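Local coordinates for LEOA (Escherichia coli, PDB 4AUR), which probably binds and hydrolyses GTP as a bacterial member of the dynamin family, joining a P-loop GTPase domain to a long helical stalk, at residues A[24-29]-A[37-42]; A[144-149]-A[176-181]; A[402-407]-A[432-437]. One frame throughout, in Å; residues are numbered along the deposited sequence.

Contact 1 of 3, residues A[24-29]-A[37-42]; sequences MLEMLG and DDLQKV
Leu25 reaches from helix 3-30 across to Asp38, Leu39 and Val42 on helix 38-51, and almost the whole contact can be told along this one side chain. Its CB meets the methyl CD2 of Leu39 at 3.5 Å. With chi1 at -76°, CG stands beside the backbone N and the fork is carried outward to the second helix. There CD2 lies 3.8 Å from CB of Asp38, the two side chains crossing at about a right angle, while CD1 ends 4.1 Å from CG2 of Val42. Leu39 runs past Leu25 in the opposite direction, and its CD2 also comes 4.2 Å from CG of Glu26. The branched leucines and the valine suit this apolar seam; the acidic Asp38 joins it through its methylene, and Glu26 flanks it at the exposed border. No hydrogen bond links the two segments. Ile35 in the connecting loop and Val282 of helix 275-343 also touch Leu25, so the leucine is buried between three parts of the chain. The axes of the two short helix segments come within 10.6 Å at 173°, nearly antiparallel, the mark of an alpha-helical hairpin joined by a short loop.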
loop_
_atom_site.group_PDB
_atom_site.type_symbol
_atom_site.label_atom_id
_atom_site.label_comp_id
_atom_site.label_asym_id
_atom_site.label_seq_id
_atom_site.Cartn_x
_atom_site.Cartn_y
_atom_site.Cartn_z
HETATM N N MSE A 24 18.580 -3.881 4.671
HETATM C CA MSE A 24 17.154 -4.069 4.803
HETATM C C MSE A 24 16.902 -4.406 6.231
HETATM O O MSE A 24 15.888 -3.980 6.780
HETATM C CB MSE A 24 16.653 -5.154 3.857
HETATM C CG MSE A 24 16.578 -4.636 2.439
HETATM SE SE MSE A 24 15.685 -6.012 1.335
HETATM C CE MSE A 24 17.108 -6.548 0.099
ATOM N N LEU A 25 17.828 -5.143 6.866
ATOM C CA LEU A 25 17.684 -5.509 8.289
ATOM C C LEU A 25 17.765 -4.336 9.234
ATOM O O LEU A 25 17.032 -4.269 10.208
ATOM C CB LEU A 25 18.755 -6.487 8.692
ATOM C CG LEU A 25 18.489 -7.899 8.180
ATOM C CD1 LEU A 25 19.775 -8.707 8.080
ATOM C CD2 LEU A 25 17.477 -8.606 9.066
ATOM N N GLU A 26 18.684 -3.422 8.964
ATOM C CA GLU A 26 18.785 -2.197 9.745
ATOM C C GLU A 26 17.464 -1.409 9.766
ATOM O O GLU A 26 17.154 -0.761 10.759
ATOM C CB GLU A 26 19.885 -1.291 9.189
ATOM C CG GLU A 26 21.302 -1.799 9.372
ATOM C CD GLU A 26 22.350 -0.807 8.882
ATOM O OE1 GLU A 26 22.109 -0.092 7.879
ATOM O OE2 GLU A 26 23.439 -0.751 9.509
HETATM N N MSE A 27 16.708 -1.440 8.670
HETATM C CA MSE A 27 15.473 -0.675 8.575
HETATM C C MSE A 27 14.377 -1.361 9.326
HETATM O O MSE A 27 13.638 -0.696 10.026
HETATM C CB MSE A 27 15.070 -0.464 7.137
HETATM C CG MSE A 27 16.098 0.400 6.449
HETATM SE SE MSE A 27 16.046 2.269 7.056
HETATM C CE MSE A 27 17.362 2.257 8.524
ATOM N N LEU A 28 14.257 -2.679 9.215
ATOM C CA LEU A 28 13.321 -3.423 10.071
ATOM C C LEU A 28 13.607 -3.148 11.542
ATOM O O LEU A 28 12.707 -2.866 12.326
ATOM C CB LEU A 28 13.412 -4.932 9.828
ATOM C CG LEU A 28 13.090 -5.418 8.418
ATOM C CD1 LEU A 28 13.200 -6.909 8.329
ATOM C CD2 LEU A 28 11.697 -5.003 7.978
ATOM N N GLY A 29 14.872 -3.224 11.926
ATOM C CA GLY A 29 15.249 -2.918 13.299
ATOM C C GLY A 29 14.701 -1.553 13.643
ATOM O O GLY A 29 14.162 -1.337 14.722
ATOM N N ASP A 37 20.214 -11.581 15.775
ATOM C CA ASP A 37 21.579 -11.265 15.381
ATOM C C ASP A 37 21.778 -11.531 13.903
ATOM O O ASP A 37 22.852 -11.908 13.492
ATOM C CB ASP A 37 22.573 -12.085 16.215
ATOM C CG ASP A 37 22.551 -13.558 15.873
ATOM O OD1 ASP A 37 21.505 -14.076 15.383
ATOM O OD2 ASP A 37 23.598 -14.198 16.088
ATOM N N ASP A 38 20.724 -11.315 13.119
ATOM C CA ASP A 38 20.744 -11.509 11.671
ATOM C C ASP A 38 21.813 -10.618 11.025
ATOM O O ASP A 38 22.424 -11.004 10.047
ATOM C CB ASP A 38 19.359 -11.234 11.059
ATOM C CG ASP A 38 18.289 -12.325 11.395
ATOM O OD1 ASP A 38 18.638 -13.517 11.520
ATOM O OD2 ASP A 38 17.078 -11.985 11.497
ATOM N N LEU A 39 22.073 -9.448 11.586
ATOM C CA LEU A 39 23.139 -8.583 11.060
ATOM C C LEU A 39 24.516 -9.224 11.145
ATOM O O LEU A 39 25.272 -9.245 10.174
ATOM C CB LEU A 39 23.170 -7.235 11.791
ATOM C CG LEU A 39 22.001 -6.273 11.545
ATOM C CD1 LEU A 39 22.128 -4.989 12.345
ATOM C CD2 LEU A 39 21.882 -5.947 10.071
ATOM N N GLN A 40 24.853 -9.764 12.301
ATOM C CA GLN A 40 26.146 -10.405 12.436
ATOM C C GLN A 40 26.192 -11.736 11.679
ATOM O O GLN A 40 27.241 -12.129 11.173
ATOM C CB GLN A 40 26.517 -10.564 13.902
ATOM C CG GLN A 40 28.017 -10.508 14.125
ATOM C CD GLN A 40 28.570 -9.082 14.163
ATOM O OE1 GLN A 40 27.994 -8.188 14.819
ATOM N NE2 GLN A 40 29.717 -8.865 13.479
ATOM N N LYS A 41 25.061 -12.431 11.577
ATOM C CA LYS A 41 25.017 -13.683 10.813
ATOM C C LYS A 41 25.340 -13.379 9.370
ATOM O O LYS A 41 26.172 -14.046 8.767
ATOM C CB LYS A 41 23.660 -14.348 10.890
ATOM C CG LYS A 41 23.240 -14.797 12.278
ATOM C CD LYS A 41 23.672 -16.214 12.583
ATOM C CE LYS A 41 23.296 -16.612 14.000
ATOM N NZ LYS A 41 24.354 -16.229 14.980
ATOM N N VAL A 42 24.706 -12.339 8.830
ATOM C CA VAL A 42 24.931 -11.942 7.428
ATOM C C VAL A 42 26.380 -11.547 7.124
ATOM O O VAL A 42 26.946 -11.990 6.131
ATOM C CB VAL A 42 23.960 -10.826 7.010
ATOM C CG1 VAL A 42 24.405 -10.137 5.727
ATOM C CG2 VAL A 42 22.562 -11.400 6.847
#

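Contact 2 of 3, residues A[144-149]-A[176-181]; sequences VVDATN and INKMDE
The sequence Asn-Lys-Met-Asp at 177-180 matches the N/TKxD (G4) motif of P-loop GTPases, which in relatives reads the guanine base, and here it emerges beside the end of strand 140-146. Val145 and Ile176 form a parallel bridge with their side chains on one face of the sheet, CG2 of Val145 lying 3.9 Å from CG1 of Ile176. The next step carries the backbone bond, Asn177 N to Val145 O, at 3.2 Å; the donor stands 46° out of the carbonyl plane. Beyond the strands, the small Ala147 faces the other loop, its methyl near CG2 of Ile176 and CE of the selenomethionine Met179, whose chain bends at chi2 and chi3 to bring CE back. Asp146 OD1 receives two bonds from Thr148: the backbone N, at 2.9 Å, takes the anti lone pair and makes an Asx turn, while OG1 comes from above the carboxylate plane. The other oxygen, OD2, forms a long salt bridge of 3.7 Å with Lys178 NZ. That amine also bonds to Ser63 O and Asn177 ND2 to Asp64 O, tying the motif to the probable P-loop; Asn177 OD1 bonds to Ser227 N, after strand 221-224. Strands 140-146 and 172-177 belong to a beta-alpha-beta unit with helix 156-165; strand 221-224 borders Ile176, and helix 188-209 covers Met179.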
loop_
_atom_site.group_PDB
_atom_site.type_symbol
_atom_site.label_atom_id
_atom_site.label_comp_id
_atom_site.label_asym_id
_atom_site.label_seq_id
_atom_site.Cartn_x
_atom_site.Cartn_y
_atom_site.Cartn_z
ATOM N N VAL A 144 30.137 -36.015 -18.824
ATOM C CA VAL A 144 30.672 -36.236 -20.162
ATOM C C VAL A 144 30.351 -37.639 -20.617
ATOM O O VAL A 144 30.705 -38.615 -19.935
ATOM C CB VAL A 144 32.188 -36.053 -20.206
ATOM C CG1 VAL A 144 32.722 -36.451 -21.567
ATOM C CG2 VAL A 144 32.562 -34.617 -19.896
ATOM N N VAL A 145 29.702 -37.727 -21.781
ATOM C CA VAL A 145 29.277 -39.010 -22.374
ATOM C C VAL A 145 29.838 -39.202 -23.801
ATOM O O VAL A 145 30.670 -38.405 -24.258
ATOM C CB VAL A 145 27.742 -39.144 -22.367
ATOM C CG1 VAL A 145 27.221 -39.020 -20.948
ATOM C CG2 VAL A 145 27.096 -38.117 -23.274
ATOM N N ASP A 146 29.396 -40.272 -24.476
ATOM C CA ASP A 146 29.928 -40.666 -25.776
ATOM C C ASP A 146 28.978 -40.262 -26.856
ATOM O O ASP A 146 27.769 -40.223 -26.665
ATOM C CB ASP A 146 30.181 -42.189 -25.848
ATOM C CG ASP A 146 31.295 -42.567 -26.859
ATOM O OD1 ASP A 146 31.043 -42.513 -28.083
ATOM O OD2 ASP A 146 32.425 -42.925 -26.423
ATOM N N ALA A 147 29.539 -39.967 -28.011
ATOM C CA ALA A 147 28.749 -39.613 -29.165
ATOM C C ALA A 147 28.093 -40.831 -29.837
ATOM O O ALA A 147 26.948 -40.758 -30.297
ATOM C CB ALA A 147 29.639 -38.899 -30.152
ATOM N N THR A 148 28.832 -41.934 -29.932
ATOM C CA THR A 148 28.319 -43.132 -30.606
ATOM C C THR A 148 27.120 -43.714 -29.867
ATOM O O THR A 148 26.092 -43.985 -30.470
ATOM C CB THR A 148 29.401 -44.228 -30.759
ATOM O OG1 THR A 148 30.060 -44.450 -29.502
ATOM C CG2 THR A 148 30.435 -43.816 -31.794
ATOM N N ASN A 149 27.269 -43.902 -28.561
ATOM C CA ASN A 149 26.214 -44.483 -27.731
ATOM C C ASN A 149 26.115 -43.716 -26.395
ATOM O O ASN A 149 26.618 -44.179 -25.364
ATOM C CB ASN A 149 26.498 -45.975 -27.513
ATOM C CG ASN A 149 25.497 -46.644 -26.587
ATOM O OD1 ASN A 149 24.303 -46.320 -26.578
ATOM N ND2 ASN A 149 25.984 -47.594 -25.801
ATOM N N ILE A 176 28.037 -34.209 -24.824
ATOM C CA ILE A 176 28.159 -35.311 -25.755
ATOM C C ILE A 176 29.423 -35.053 -26.528
ATOM O O ILE A 176 29.482 -34.120 -27.327
ATOM C CB ILE A 176 26.970 -35.478 -26.684
ATOM C CG1 ILE A 176 25.685 -35.646 -25.881
ATOM C CG2 ILE A 176 27.191 -36.723 -27.502
ATOM C CD1 ILE A 176 24.403 -35.564 -26.698
ATOM N N ASN A 177 30.425 -35.883 -26.216
ATOM C CA ASN A 177 31.800 -35.749 -26.678
ATOM C C ASN A 177 32.170 -36.766 -27.761
ATOM O O ASN A 177 31.600 -37.847 -27.841
ATOM C CB ASN A 177 32.757 -35.939 -25.511
ATOM C CG ASN A 177 34.167 -35.551 -25.864
ATOM O OD1 ASN A 177 34.368 -34.689 -26.703
ATOM N ND2 ASN A 177 35.146 -36.189 -25.250
ATOM N N LYS A 178 33.162 -36.406 -28.563
ATOM C CA LYS A 178 33.608 -37.183 -29.720
ATOM C C LYS A 178 32.517 -37.190 -30.788
ATOM O O LYS A 178 32.113 -38.242 -31.259
ATOM C CB LYS A 178 33.984 -38.621 -29.347
ATOM C CG LYS A 178 35.066 -38.757 -28.288
ATOM C CD LYS A 178 34.858 -40.020 -27.478
ATOM C CE LYS A 178 36.138 -40.523 -26.845
ATOM N NZ LYS A 178 35.901 -41.797 -26.104
HETATM N N MSE A 179 32.031 -36.020 -31.171
HETATM C CA MSE A 179 31.038 -35.978 -32.232
HETATM C C MSE A 179 31.688 -36.287 -33.575
HETATM O O MSE A 179 31.005 -36.719 -34.522
HETATM C CB MSE A 179 30.295 -34.658 -32.147
HETATM C CG MSE A 179 29.341 -34.728 -30.963
HETATM SE SE MSE A 179 27.556 -35.210 -31.619
HETATM C CE MSE A 179 27.139 -36.899 -30.721
ATOM N N ASP A 180 33.008 -36.105 -33.664
ATOM C CA ASP A 180 33.748 -36.446 -34.882
ATOM C C ASP A 180 33.388 -37.840 -35.397
ATOM O O ASP A 180 33.068 -37.998 -36.575
ATOM C CB ASP A 180 35.279 -36.280 -34.719
ATOM C CG ASP A 180 35.836 -36.916 -33.437
ATOM O OD1 ASP A 180 35.072 -37.111 -32.467
ATOM O OD2 ASP A 180 37.057 -37.207 -33.387
ATOM N N GLU A 181 33.388 -38.845 -34.526
ATOM C CA GLU A 181 33.079 -40.207 -34.984
ATOM C C GLU A 181 31.587 -40.469 -35.083
ATOM O O GLU A 181 31.148 -41.597 -34.948
ATOM C CB GLU A 181 33.810 -41.288 -34.170
ATOM C CG GLU A 181 33.669 -41.239 -32.657
ATOM C CD GLU A 181 35.021 -41.334 -31.960
ATOM O OE1 GLU A 181 35.946 -40.598 -32.376
ATOM O OE2 GLU A 181 35.173 -42.141 -31.017
#

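Contact 3 of 3, residues A[402-407]-A[432-437]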
loop_
_atom_site.group_PDB
_atom_site.type_symbol
_atom_site.label_atom_id
_atom_site.label_comp_id
_atom_site.label_asym_id
_atom_site.label_seq_id
_atom_site.Cartn_x
_atom_site.Cartn_y
_atom_site.Cartn_z
ATOM N N SER A 402 -16.999 6.078 6.050
ATOM C CA SER A 402 -16.225 5.450 4.980
ATOM C C SER A 402 -14.791 5.165 5.436
ATOM O O SER A 402 -14.114 4.354 4.838
ATOM C CB SER A 402 -16.228 6.298 3.713
ATOM O OG SER A 402 -15.659 7.549 3.995
ATOM N N SER A 403 -14.324 5.860 6.462
ATOM C CA SER A 403 -13.077 5.509 7.096
ATOM C C SER A 403 -13.280 4.222 7.896
ATOM O O SER A 403 -12.498 3.291 7.773
ATOM C CB SER A 403 -12.589 6.629 8.004
ATOM O OG SER A 403 -12.364 7.811 7.269
ATOM N N GLU A 404 -14.341 4.159 8.692
ATOM C CA GLU A 404 -14.648 2.950 9.445
ATOM C C GLU A 404 -14.623 1.749 8.516
ATOM O O GLU A 404 -14.055 0.701 8.823
ATOM C CB GLU A 404 -16.039 3.053 10.073
ATOM C CG GLU A 404 -16.523 1.736 10.693
ATOM C CD GLU A 404 -18.046 1.591 10.821
ATOM O OE1 GLU A 404 -18.827 2.357 10.174
ATOM O OE2 GLU A 404 -18.455 0.676 11.585
ATOM N N SER A 405 -15.264 1.930 7.369
ATOM C CA SER A 405 -15.487 0.881 6.390
ATOM C C SER A 405 -14.203 0.509 5.657
ATOM O O SER A 405 -14.057 -0.612 5.222
ATOM C CB SER A 405 -16.572 1.366 5.418
ATOM O OG SER A 405 -16.735 0.530 4.300
ATOM N N PHE A 406 -13.277 1.452 5.510
ATOM C CA PHE A 406 -11.984 1.157 4.931
ATOM C C PHE A 406 -11.213 0.290 5.918
ATOM O O PHE A 406 -10.809 -0.833 5.585
ATOM C CB PHE A 406 -11.209 2.423 4.617
ATOM C CG PHE A 406 -9.819 2.162 4.105
ATOM C CD1 PHE A 406 -9.609 1.787 2.794
ATOM C CD2 PHE A 406 -8.721 2.275 4.936
ATOM C CE1 PHE A 406 -8.328 1.526 2.321
ATOM C CE2 PHE A 406 -7.450 2.041 4.457
ATOM C CZ PHE A 406 -7.255 1.654 3.162
ATOM N N LEU A 407 -11.060 0.802 7.138
ATOM C CA LEU A 407 -10.407 0.081 8.228
ATOM C C LEU A 407 -11.030 -1.266 8.570
ATOM O O LEU A 407 -10.358 -2.109 9.120
ATOM C CB LEU A 407 -10.389 0.928 9.489
ATOM C CG LEU A 407 -9.594 2.231 9.464
ATOM C CD1 LEU A 407 -9.860 2.978 10.745
ATOM C CD2 LEU A 407 -8.114 2.004 9.361
ATOM N N THR A 432 -8.364 0.055 16.901
ATOM C CA THR A 432 -8.164 1.157 17.845
ATOM C C THR A 432 -8.525 2.445 17.178
ATOM O O THR A 432 -9.041 3.338 17.836
ATOM C CB THR A 432 -6.756 1.273 18.466
ATOM O OG1 THR A 432 -5.769 1.634 17.479
ATOM C CG2 THR A 432 -6.363 -0.016 19.163
ATOM N N LEU A 433 -8.270 2.531 15.875
ATOM C CA LEU A 433 -8.473 3.743 15.130
ATOM C C LEU A 433 -9.919 3.800 14.770
ATOM O O LEU A 433 -10.504 4.859 14.743
ATOM C CB LEU A 433 -7.646 3.757 13.847
ATOM C CG LEU A 433 -6.118 3.721 13.893
ATOM C CD1 LEU A 433 -5.522 3.102 12.630
ATOM C CD2 LEU A 433 -5.578 5.119 14.101
ATOM N N LYS A 434 -10.502 2.662 14.451
ATOM C CA LYS A 434 -11.922 2.634 14.148
ATOM C C LYS A 434 -12.698 3.208 15.341
ATOM O O LYS A 434 -13.560 4.033 15.164
ATOM C CB LYS A 434 -12.357 1.214 13.848
ATOM C CG LYS A 434 -13.720 1.097 13.211
ATOM C CD LYS A 434 -13.899 -0.208 12.441
ATOM C CE LYS A 434 -14.353 -1.353 13.339
ATOM N NZ LYS A 434 -15.012 -2.456 12.565
ATOM N N THR A 435 -12.349 2.810 16.557
ATOM C CA THR A 435 -13.090 3.208 17.760
ATOM C C THR A 435 -13.200 4.715 17.953
ATOM O O THR A 435 -14.214 5.240 18.402
ATOM C CB THR A 435 -12.385 2.676 19.012
ATOM O OG1 THR A 435 -12.137 1.290 18.838
ATOM C CG2 THR A 435 -13.242 2.886 20.248
ATOM N N THR A 436 -12.106 5.386 17.650
ATOM C CA THR A 436 -11.971 6.789 17.881
ATOM C C THR A 436 -12.874 7.522 16.904
ATOM O O THR A 436 -13.584 8.456 17.260
ATOM C CB THR A 436 -10.495 7.130 17.720
ATOM O OG1 THR A 436 -9.806 6.580 18.841
ATOM C CG2 THR A 436 -10.243 8.607 17.687
ATOM N N ILE A 437 -12.839 7.072 15.668
ATOM C CA ILE A 437 -13.781 7.484 14.643
ATOM C C ILE A 437 -15.256 7.280 15.097
ATOM O O ILE A 437 -16.017 8.241 15.151
ATOM C CB ILE A 437 -13.436 6.754 13.321
ATOM C CG1 ILE A 437 -12.206 7.387 12.701
ATOM C CG2 ILE A 437 -14.554 6.841 12.319
ATOM C CD1 ILE A 437 -11.675 6.629 11.529
#
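Leu407 and Ile437 turn toward each other with similar first torsions, chi1 -64° and -75°, which set CG of the leucine and CG1 of the isoleucine beside their backbone nitrogens and send both chains into the space between helices 368-408 and 430-447. The methyl CD1 of Leu407 does most of the touching: it reaches CB of Leu433 at 3.9 Å, with the two side chains at about a right angle, and lies 4.2 Å from CD1 of Ile437. That same isoleucine methyl rests 3.6 Å from CB of Ser403, a residue small enough to receive it close to the helix backbone. Phe299 of helix 275-343 touches both Leu407 and Ile437, so a third helix completes the apolar cluster.

At the flank, Glu404 and Lys434 take a different first torsion, CG opposite the backbone N, and meet obliquely, CG of Glu404 lying 3.7 Å from CD of Lys434. Both suit this partly exposed border: their long aliphatic parts pack while the charged ends reach polar partners. The lysine bends at chi3 (85°), and its NZ bonds to Ser408 OG. Glu404 OE2 stays 4.8 Å from Lys434 NZ, while OE1 has a long, weak ion pair with Arg441. The helix segments are nearly antiparallel, 9.5 Å apart at their axes. No hydrogen bond joins the two segments themselves, but Lys434 reaches one residue beyond, to Ser408, so the chemistry implies apolar packing supplemented by this polar link, with the opposite charges of Glu404 and Lys434 probably adding a modest attraction.

Overall arrangement
From the N terminus, contact 1 comes first, pairing helix 3-30 with helix 38-51 across a seven-residue connection. The chain then enters the GTPase domain, where contact 2 brings strands 140-146 and 172-177 side by side after the crossover through helix 156-165. Much later, contact 3 closes a loop of 24 residues between its segments, in the dynamin-like helical region. The three lie in series; none encloses or crosses another. Their centres are spread out: contacts 1 and 3 are about 34 Å apart, contacts 2 and 3 about 72 Å. Helix 275-343 relates the two helical contacts, touching contact 1 near its start and contact 3 farther along, while contact 2 belongs to the distant, probably nucleotide-binding, end.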